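Local coordinates for concanavalin A-like lectin protein kinase family protein (Theobroma cacao, PDB 6CTH), which probably transfers phosphate from ATP to protein substrates as a plant protein kinase, and here holds an oxindole inhibitor in its kinase domain, at residues Arg117-Leu129 with Ile147-Phe160. Residues are numbered along the deposited sequence; the frame is centred on the assembly and turned at random.
With MG (magnesium ion), chain C; FE7 (N-{(3Z)-2-oxo-3-[phenyl({4-[(piperidin-1-yl)methyl]phenyl}amino)methylidene]-2,3-dihydro-1H-indol-5-yl}ethanesulfonamide), chain B.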
loop_
_atom_site.group_PDB
_atom_site.type_symbol
_atom_site.label_atom_id
_atom_site.label_comp_id
_atom_site.label_asym_id
_atom_site.label_seq_id
_atom_site.Cartn_x
_atom_site.Cartn_y
_atom_site.Cartn_z
ATOM N N ARG A 117 -14.171 -3.206 -0.178
ATOM C CA ARG A 117 -14.151 -2.033 0.688
ATOM C C ARG A 117 -12.724 -1.507 0.854
ATOM O O ARG A 117 -12.487 -0.308 0.813
ATOM C CB ARG A 117 -14.750 -2.372 2.050
ATOM C CG ARG A 117 -15.275 -1.168 2.810
ATOM C CD ARG A 117 -15.022 -1.310 4.300
ATOM N NE ARG A 117 -15.874 -2.323 4.907
ATOM C CZ ARG A 117 -15.476 -3.163 5.855
ATOM N NH1 ARG A 117 -16.323 -4.050 6.352
ATOM N NH2 ARG A 117 -14.233 -3.116 6.305
ATOM N N ILE A 118 -11.773 -2.419 1.032
ATOM C CA ILE A 118 -10.379 -2.059 1.173
ATOM C C ILE A 118 -9.870 -1.336 -0.070
ATOM O O ILE A 118 -9.146 -0.349 0.040
ATOM C CB ILE A 118 -9.501 -3.296 1.516
ATOM C CG1 ILE A 118 -9.752 -3.737 2.984
ATOM C CG2 ILE A 118 -8.018 -3.007 1.292
ATOM C CD1 ILE A 118 -9.239 -5.109 3.354
ATOM N N VAL A 119 -10.222 -1.809 -1.253
ATOM C CA VAL A 119 -9.765 -1.165 -2.477
ATOM C C VAL A 119 -10.349 0.254 -2.516
ATOM O O VAL A 119 -9.639 1.197 -2.867
ATOM C CB VAL A 119 -10.181 -1.953 -3.727
ATOM C CG1 VAL A 119 -9.923 -1.159 -5.004
ATOM C CG2 VAL A 119 -9.442 -3.267 -3.760
ATOM N N LYS A 120 -11.622 0.395 -2.177
ATOM C CA LYS A 120 -12.258 1.764 -2.152
ATOM C C LYS A 120 -11.565 2.689 -1.113
ATOM O O LYS A 120 -11.368 3.884 -1.378
ATOM C CB LYS A 120 -13.748 1.643 -1.878
ATOM C CG LYS A 120 -14.549 1.108 -3.050
ATOM C CD LYS A 120 -15.993 0.944 -2.647
ATOM C CE LYS A 120 -16.813 0.541 -3.813
ATOM N NZ LYS A 120 -18.231 0.386 -3.360
ATOM N N ASP A 121 -11.176 2.119 0.024
ATOM C CA ASP A 121 -10.439 2.836 1.100
ATOM C C ASP A 121 -9.106 3.328 0.574
ATOM O O ASP A 121 -8.744 4.474 0.747
ATOM C CB ASP A 121 -10.143 1.974 2.351
ATOM C CG ASP A 121 -11.360 1.698 3.251
ATOM O OD1 ASP A 121 -12.411 2.362 3.102
ATOM O OD2 ASP A 121 -11.229 0.818 4.153
ATOM N N LEU A 122 -8.373 2.434 -0.097
ATOM C CA LEU A 122 -7.101 2.798 -0.695
ATOM C C LEU A 122 -7.307 3.870 -1.765
ATOM O O LEU A 122 -6.497 4.823 -1.822
ATOM C CB LEU A 122 -6.393 1.546 -1.290
ATOM C CG LEU A 122 -5.072 1.825 -1.990
ATOM C CD1 LEU A 122 -4.056 2.387 -1.065
ATOM C CD2 LEU A 122 -4.593 0.496 -2.590
ATOM N N ALA A 123 -8.368 3.760 -2.572
ATOM C CA ALA A 123 -8.629 4.749 -3.633
ATOM C C ALA A 123 -8.899 6.140 -3.020
ATOM O O ALA A 123 -8.379 7.142 -3.505
ATOM C CB ALA A 123 -9.768 4.336 -4.525
ATOM N N SER A 124 -9.651 6.129 -1.933
ATOM C CA SER A 124 -9.951 7.377 -1.151
ATOM C C SER A 124 -8.685 8.016 -0.639
ATOM O O SER A 124 -8.503 9.235 -0.732
ATOM C CB SER A 124 -10.939 7.088 -0.023
ATOM O OG SER A 124 -12.231 6.862 -0.599
ATOM N N ALA A 125 -7.782 7.196 -0.082
ATOM C CA ALA A 125 -6.477 7.712 0.346
ATOM C C ALA A 125 -5.715 8.388 -0.788
ATOM O O ALA A 125 -5.165 9.457 -0.614
ATOM C CB ALA A 125 -5.644 6.592 0.965
ATOM N N LEU A 126 -5.650 7.717 -1.925
ATOM C CA LEU A 126 -4.936 8.227 -3.072
ATOM C C LEU A 126 -5.553 9.520 -3.601
ATOM O O LEU A 126 -4.853 10.409 -4.028
ATOM C CB LEU A 126 -4.867 7.166 -4.158
ATOM C CG LEU A 126 -3.694 7.267 -5.114
ATOM C CD1 LEU A 126 -2.414 7.621 -4.387
ATOM C CD2 LEU A 126 -3.527 5.971 -5.892
ATOM N N LEU A 127 -6.872 9.585 -3.604
ATOM C CA LEU A 127 -7.560 10.807 -4.064
ATOM C C LEU A 127 -7.140 11.977 -3.182
ATOM O O LEU A 127 -6.845 13.066 -3.659
ATOM C CB LEU A 127 -9.062 10.635 -4.026
ATOM C CG LEU A 127 -9.891 11.824 -4.477
ATOM C CD1 LEU A 127 -9.631 12.170 -5.918
ATOM C CD2 LEU A 127 -11.393 11.564 -4.261
ATOM N N TYR A 128 -7.134 11.722 -1.894
ATOM C CA TYR A 128 -6.713 12.752 -0.919
ATOM C C TYR A 128 -5.267 13.185 -1.169
ATOM O O TYR A 128 -4.925 14.384 -1.236
ATOM C CB TYR A 128 -6.944 12.260 0.477
ATOM C CG TYR A 128 -6.396 13.180 1.577
ATOM C CD1 TYR A 128 -7.112 14.278 1.978
ATOM C CD2 TYR A 128 -5.190 12.922 2.231
ATOM C CE1 TYR A 128 -6.637 15.131 2.980
ATOM C CE2 TYR A 128 -4.710 13.751 3.230
ATOM C CZ TYR A 128 -5.446 14.849 3.625
ATOM O OH TYR A 128 -4.927 15.644 4.609
ATOM N N LEU A 129 -4.375 12.201 -1.359
ATOM C CA LEU A 129 -3.011 12.512 -1.651
ATOM C C LEU A 129 -2.826 13.311 -2.927
ATOM O O LEU A 129 -2.091 14.309 -2.942
ATOM C CB LEU A 129 -2.133 11.212 -1.703
ATOM C CG LEU A 129 -1.948 10.419 -0.407
ATOM C CD1 LEU A 129 -1.132 9.165 -0.674
ATOM C CD2 LEU A 129 -1.335 11.267 0.692
ATOM N N ILE A 147 -0.255 -1.155 3.700
ATOM C CA ILE A 147 -1.666 -0.907 4.059
ATOM C C ILE A 147 -1.981 -1.584 5.399
ATOM O O ILE A 147 -1.911 -2.814 5.525
ATOM C CB ILE A 147 -2.607 -1.391 2.940
ATOM C CG1 ILE A 147 -2.253 -0.667 1.629
ATOM C CG2 ILE A 147 -4.068 -1.190 3.319
ATOM C CD1 ILE A 147 -2.967 -1.203 0.402
ATOM N N MET A 148 -2.339 -0.764 6.394
ATOM C CA MET A 148 -2.669 -1.254 7.723
ATOM C C MET A 148 -4.152 -1.453 7.860
ATOM O O MET A 148 -4.958 -0.711 7.226
ATOM C CB MET A 148 -2.186 -0.252 8.781
ATOM C CG MET A 148 -0.697 -0.008 8.805
ATOM S SD MET A 148 0.233 -1.556 9.074
ATOM C CE MET A 148 -0.392 -1.910 10.685
ATOM N N LEU A 149 -4.544 -2.409 8.683
ATOM C CA LEU A 149 -5.942 -2.715 8.907
ATOM C C LEU A 149 -6.346 -2.419 10.346
ATOM O O LEU A 149 -5.638 -2.839 11.280
ATOM C CB LEU A 149 -6.208 -4.169 8.581
ATOM C CG LEU A 149 -5.961 -4.511 7.109
ATOM C CD1 LEU A 149 -6.181 -6.007 6.869
ATOM C CD2 LEU A 149 -6.893 -3.700 6.177
ATOM N N ASP A 150 -7.465 -1.700 10.529
ATOM C CA ASP A 150 -7.975 -1.487 11.883
ATOM C C ASP A 150 -8.821 -2.675 12.318
ATOM O O ASP A 150 -8.934 -3.668 11.596
ATOM C CB ASP A 150 -8.689 -0.128 12.027
ATOM C CG ASP A 150 -10.027 -0.058 11.344
ATOM O OD1 ASP A 150 -10.599 -1.089 10.887
ATOM O OD2 ASP A 150 -10.566 1.094 11.292
ATOM N N SER A 151 -9.454 -2.536 13.473
ATOM C CA SER A 151 -10.262 -3.591 14.079
ATOM C C SER A 151 -11.416 -4.018 13.196
ATOM O O SER A 151 -11.817 -5.166 13.218
ATOM C CB SER A 151 -10.748 -3.194 15.476
ATOM O OG SER A 151 -11.616 -2.079 15.440
ATOM N N SER A 152 -11.988 -3.068 12.476
ATOM C CA SER A 152 -13.085 -3.351 11.524
ATOM C C SER A 152 -12.614 -3.665 10.101
ATOM O O SER A 152 -13.432 -3.655 9.144
ATOM C CB SER A 152 -14.051 -2.161 11.459
ATOM O OG SER A 152 -14.411 -1.700 12.735
ATOM N N PHE A 153 -11.315 -3.928 9.937
ATOM C CA PHE A 153 -10.734 -4.111 8.638
ATOM C C PHE A 153 -10.882 -2.906 7.684
ATOM O O PHE A 153 -10.857 -3.078 6.467
ATOM C CB PHE A 153 -11.265 -5.401 8.015
ATOM C CG PHE A 153 -10.812 -6.632 8.738
ATOM C CD1 PHE A 153 -9.558 -7.173 8.485
ATOM C CD2 PHE A 153 -11.624 -7.242 9.686
ATOM C CE1 PHE A 153 -9.114 -8.307 9.154
ATOM C CE2 PHE A 153 -11.196 -8.401 10.344
ATOM C CZ PHE A 153 -9.936 -8.914 10.087
ATOM N N ASN A 154 -10.987 -1.693 8.230
ATOM C CA ASN A 154 -10.836 -0.493 7.412
ATOM C C ASN A 154 -9.338 -0.325 7.134
ATOM O O ASN A 154 -8.504 -0.633 8.006
ATOM C CB ASN A 154 -11.386 0.754 8.098
ATOM C CG ASN A 154 -12.910 0.670 8.388
ATOM O OD1 ASN A 154 -13.710 0.429 7.502
ATOM N ND2 ASN A 154 -13.279 0.846 9.659
ATOM N N ALA A 155 -9.007 0.134 5.933
ATOM C CA ALA A 155 -7.604 0.231 5.481
ATOM C C ALA A 155 -7.001 1.618 5.645
ATOM O O ALA A 155 -7.715 2.628 5.427
ATOM C CB ALA A 155 -7.513 -0.202 4.054
ATOM N N LYS A 156 -5.740 1.697 6.081
ATOM C CA LYS A 156 -4.980 2.932 6.171
ATOM C C LYS A 156 -3.648 2.780 5.467
ATOM O O LYS A 156 -2.877 1.897 5.815
ATOM C CB LYS A 156 -4.746 3.343 7.624
ATOM C CG LYS A 156 -5.988 3.887 8.332
ATOM C CD LYS A 156 -5.758 4.256 9.798
ATOM C CE LYS A 156 -6.940 5.025 10.379
ATOM N NZ LYS A 156 -6.778 6.509 10.208
ATOM N N LEU A 157 -3.367 3.643 4.502
ATOM C CA LEU A 157 -2.127 3.626 3.772
ATOM C C LEU A 157 -1.083 4.372 4.569
ATOM O O LEU A 157 -1.331 5.424 5.153
ATOM C CB LEU A 157 -2.337 4.231 2.398
ATOM C CG LEU A 157 -1.113 4.448 1.548
ATOM C CD1 LEU A 157 -0.533 3.104 1.119
ATOM C CD2 LEU A 157 -1.459 5.254 0.311
ATOM N N GLY A 158 0.100 3.784 4.675
ATOM C CA GLY A 158 1.223 4.427 5.306
ATOM C C GLY A 158 2.492 4.298 4.505
ATOM O O GLY A 158 2.460 3.933 3.331
ATOM N N ASP A 159 3.601 4.501 5.217
ATOM C CA ASP A 159 4.967 4.568 4.675
ATOM C C ASP A 159 5.176 5.675 3.668
ATOM O O ASP A 159 5.089 5.448 2.442
ATOM C CB ASP A 159 5.369 3.222 3.979
ATOM C CG ASP A 159 6.817 3.218 3.471
ATOM O OD1 ASP A 159 7.647 4.001 3.962
ATOM O OD2 ASP A 159 7.057 2.424 2.525
ATOM N N PHE A 160 5.556 6.833 4.171
ATOM C CA PHE A 160 5.850 8.015 3.367
ATOM C C PHE A 160 7.345 8.282 3.198
ATOM O O PHE A 160 7.749 9.385 2.855
ATOM C CB PHE A 160 5.100 9.218 3.952
ATOM C CG PHE A 160 3.630 8.948 3.995
ATOM C CD1 PHE A 160 2.864 9.143 2.908
ATOM C CD2 PHE A 160 3.053 8.469 5.182
ATOM C CE1 PHE A 160 1.500 8.838 2.904
ATOM C CE2 PHE A 160 1.679 8.196 5.205
ATOM C CZ PHE A 160 0.943 8.312 4.059
HETATM MG MG MG C . 8.806 2.067 1.353
HETATM C C4 FE7 B . 2.661 -0.658 12.034
HETATM C C14 FE7 B . 5.012 -4.639 9.693
HETATM C C5 FE7 B . 2.105 0.496 12.616
HETATM C C6 FE7 B . 2.397 1.763 12.141
HETATM C C11 FE7 B . 3.263 -3.717 11.647
HETATM C C7 FE7 B . 3.234 1.887 11.047
HETATM C C8 FE7 B . 1.248 -1.224 13.812
HETATM C C9 FE7 B . 2.151 -1.797 12.781
HETATM C C10 FE7 B . 2.333 -3.156 12.643
HETATM C C12 FE7 B . 4.633 -3.520 11.773
HETATM C C13 FE7 B . 5.499 -3.978 10.798
HETATM N N1 FE7 B . 1.273 0.120 13.655
HETATM N N2 FE7 B . 1.567 -3.975 13.376
HETATM C C3 FE7 B . 3.489 -0.514 10.922
HETATM N N3 FE7 B . 1.836 -10.101 15.337
HETATM O O2 FE7 B . 0.604 -1.833 14.657
HETATM C C2 FE7 B . 3.746 0.760 10.413
HETATM N N FE7 B . 4.459 0.963 9.195
HETATM S S FE7 B . 5.108 -0.110 8.171
HETATM O O FE7 B . 5.287 -1.354 8.849
HETATM O O1 FE7 B . 6.231 0.525 7.557
HETATM C C1 FE7 B . 3.766 -0.212 7.034
HETATM C C FE7 B . 3.277 1.193 6.781
HETATM C C16 FE7 B . 2.785 -4.394 10.533
HETATM C C15 FE7 B . 3.658 -4.848 9.562
HETATM C C17 FE7 B . 1.517 -5.375 13.560
HETATM C C22 FE7 B . 2.427 -6.234 12.961
HETATM C C21 FE7 B . 2.312 -7.601 13.138
HETATM C C20 FE7 B . 1.292 -8.140 13.907
HETATM C C19 FE7 B . 0.386 -7.275 14.496
HETATM C C18 FE7 B . 0.494 -5.907 14.332
HETATM C C23 FE7 B . 1.180 -9.632 14.110
HETATM C C28 FE7 B . 1.571 -11.523 15.566
HETATM C C27 FE7 B . 2.159 -11.991 16.877
HETATM C C26 FE7 B . 3.648 -11.721 16.934
HETATM C C25 FE7 B . 3.949 -10.280 16.576
HETATM C C24 FE7 B . 3.284 -9.894 15.275
HETATM O O HOH W 1 -12.021 -1.684 4.454
HETATM O O HOH W 2 -13.839 1.625 5.369
HETATM O O HOH W 3 10.032 2.956 2.958
HETATM O O HOH W 4 8.687 0.232 2.194
HETATM O O HOH W 5 10.611 1.667 0.392
HETATM O O HOH W 6 8.783 4.069 0.698
#
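Helix 117-129 meets the hairpin of strands 147-149 and 155-157 through D121, whose carboxylate accepts the backbone N-H of A155. The bond from A155 N to D121 OD2 is 2.9 Å and nearly straight (174°), meeting the oxygen's anti side, somewhat out of the carboxylate plane. CG of D121 lies anti to its carbonyl carbon (chi1 -74°), which turns the acid outward and back toward the helix's N-terminal end, to that amide. Small A155 suits this approach, its CB 3.8 Å from D121 CB.

One turn earlier, R117 is long enough to reach the hairpin's type I turn, D150 to F153. Its NH2 donates to S152 O (3.0 Å) along a bent path, the oxygen lying 28° out of the guanidinium plane. A water accepts from this NH2 and donates to D121 OD2 and F153 O. D150, first in the turn, braces N154 just after it: OD1 accepts N154 N, and OD2 receives ND2 through its syn lone pair.

Apolar side chains make up most of the rest. CD1 of I118 touches L149 CD2 at 3.9 Å, crossing at about a right angle, while its CG2 branch packs on A155. The fork of L122 spans both strands: CD2 meets I147 CD1 at 3.8 Å and CD1 meets L157 CD2. L157 CD2 also packs against L129 CD1 (4.0 Å), while L129 CD2 comes obliquely to the F160 ring; short A125 lets the strand close in.

This C-lobe helix backs the beta hairpin that follows the catalytic loop and leads into the DFG motif, which begins with D159 and F160; D159 and D141 bind magnesium, and M148 lies against the inhibitor. Helix 99-103 covers I118, I147 and L149; helix 196-212 packs on L122 and V119, and helix 280-287 on V119, A123, L126 and L127.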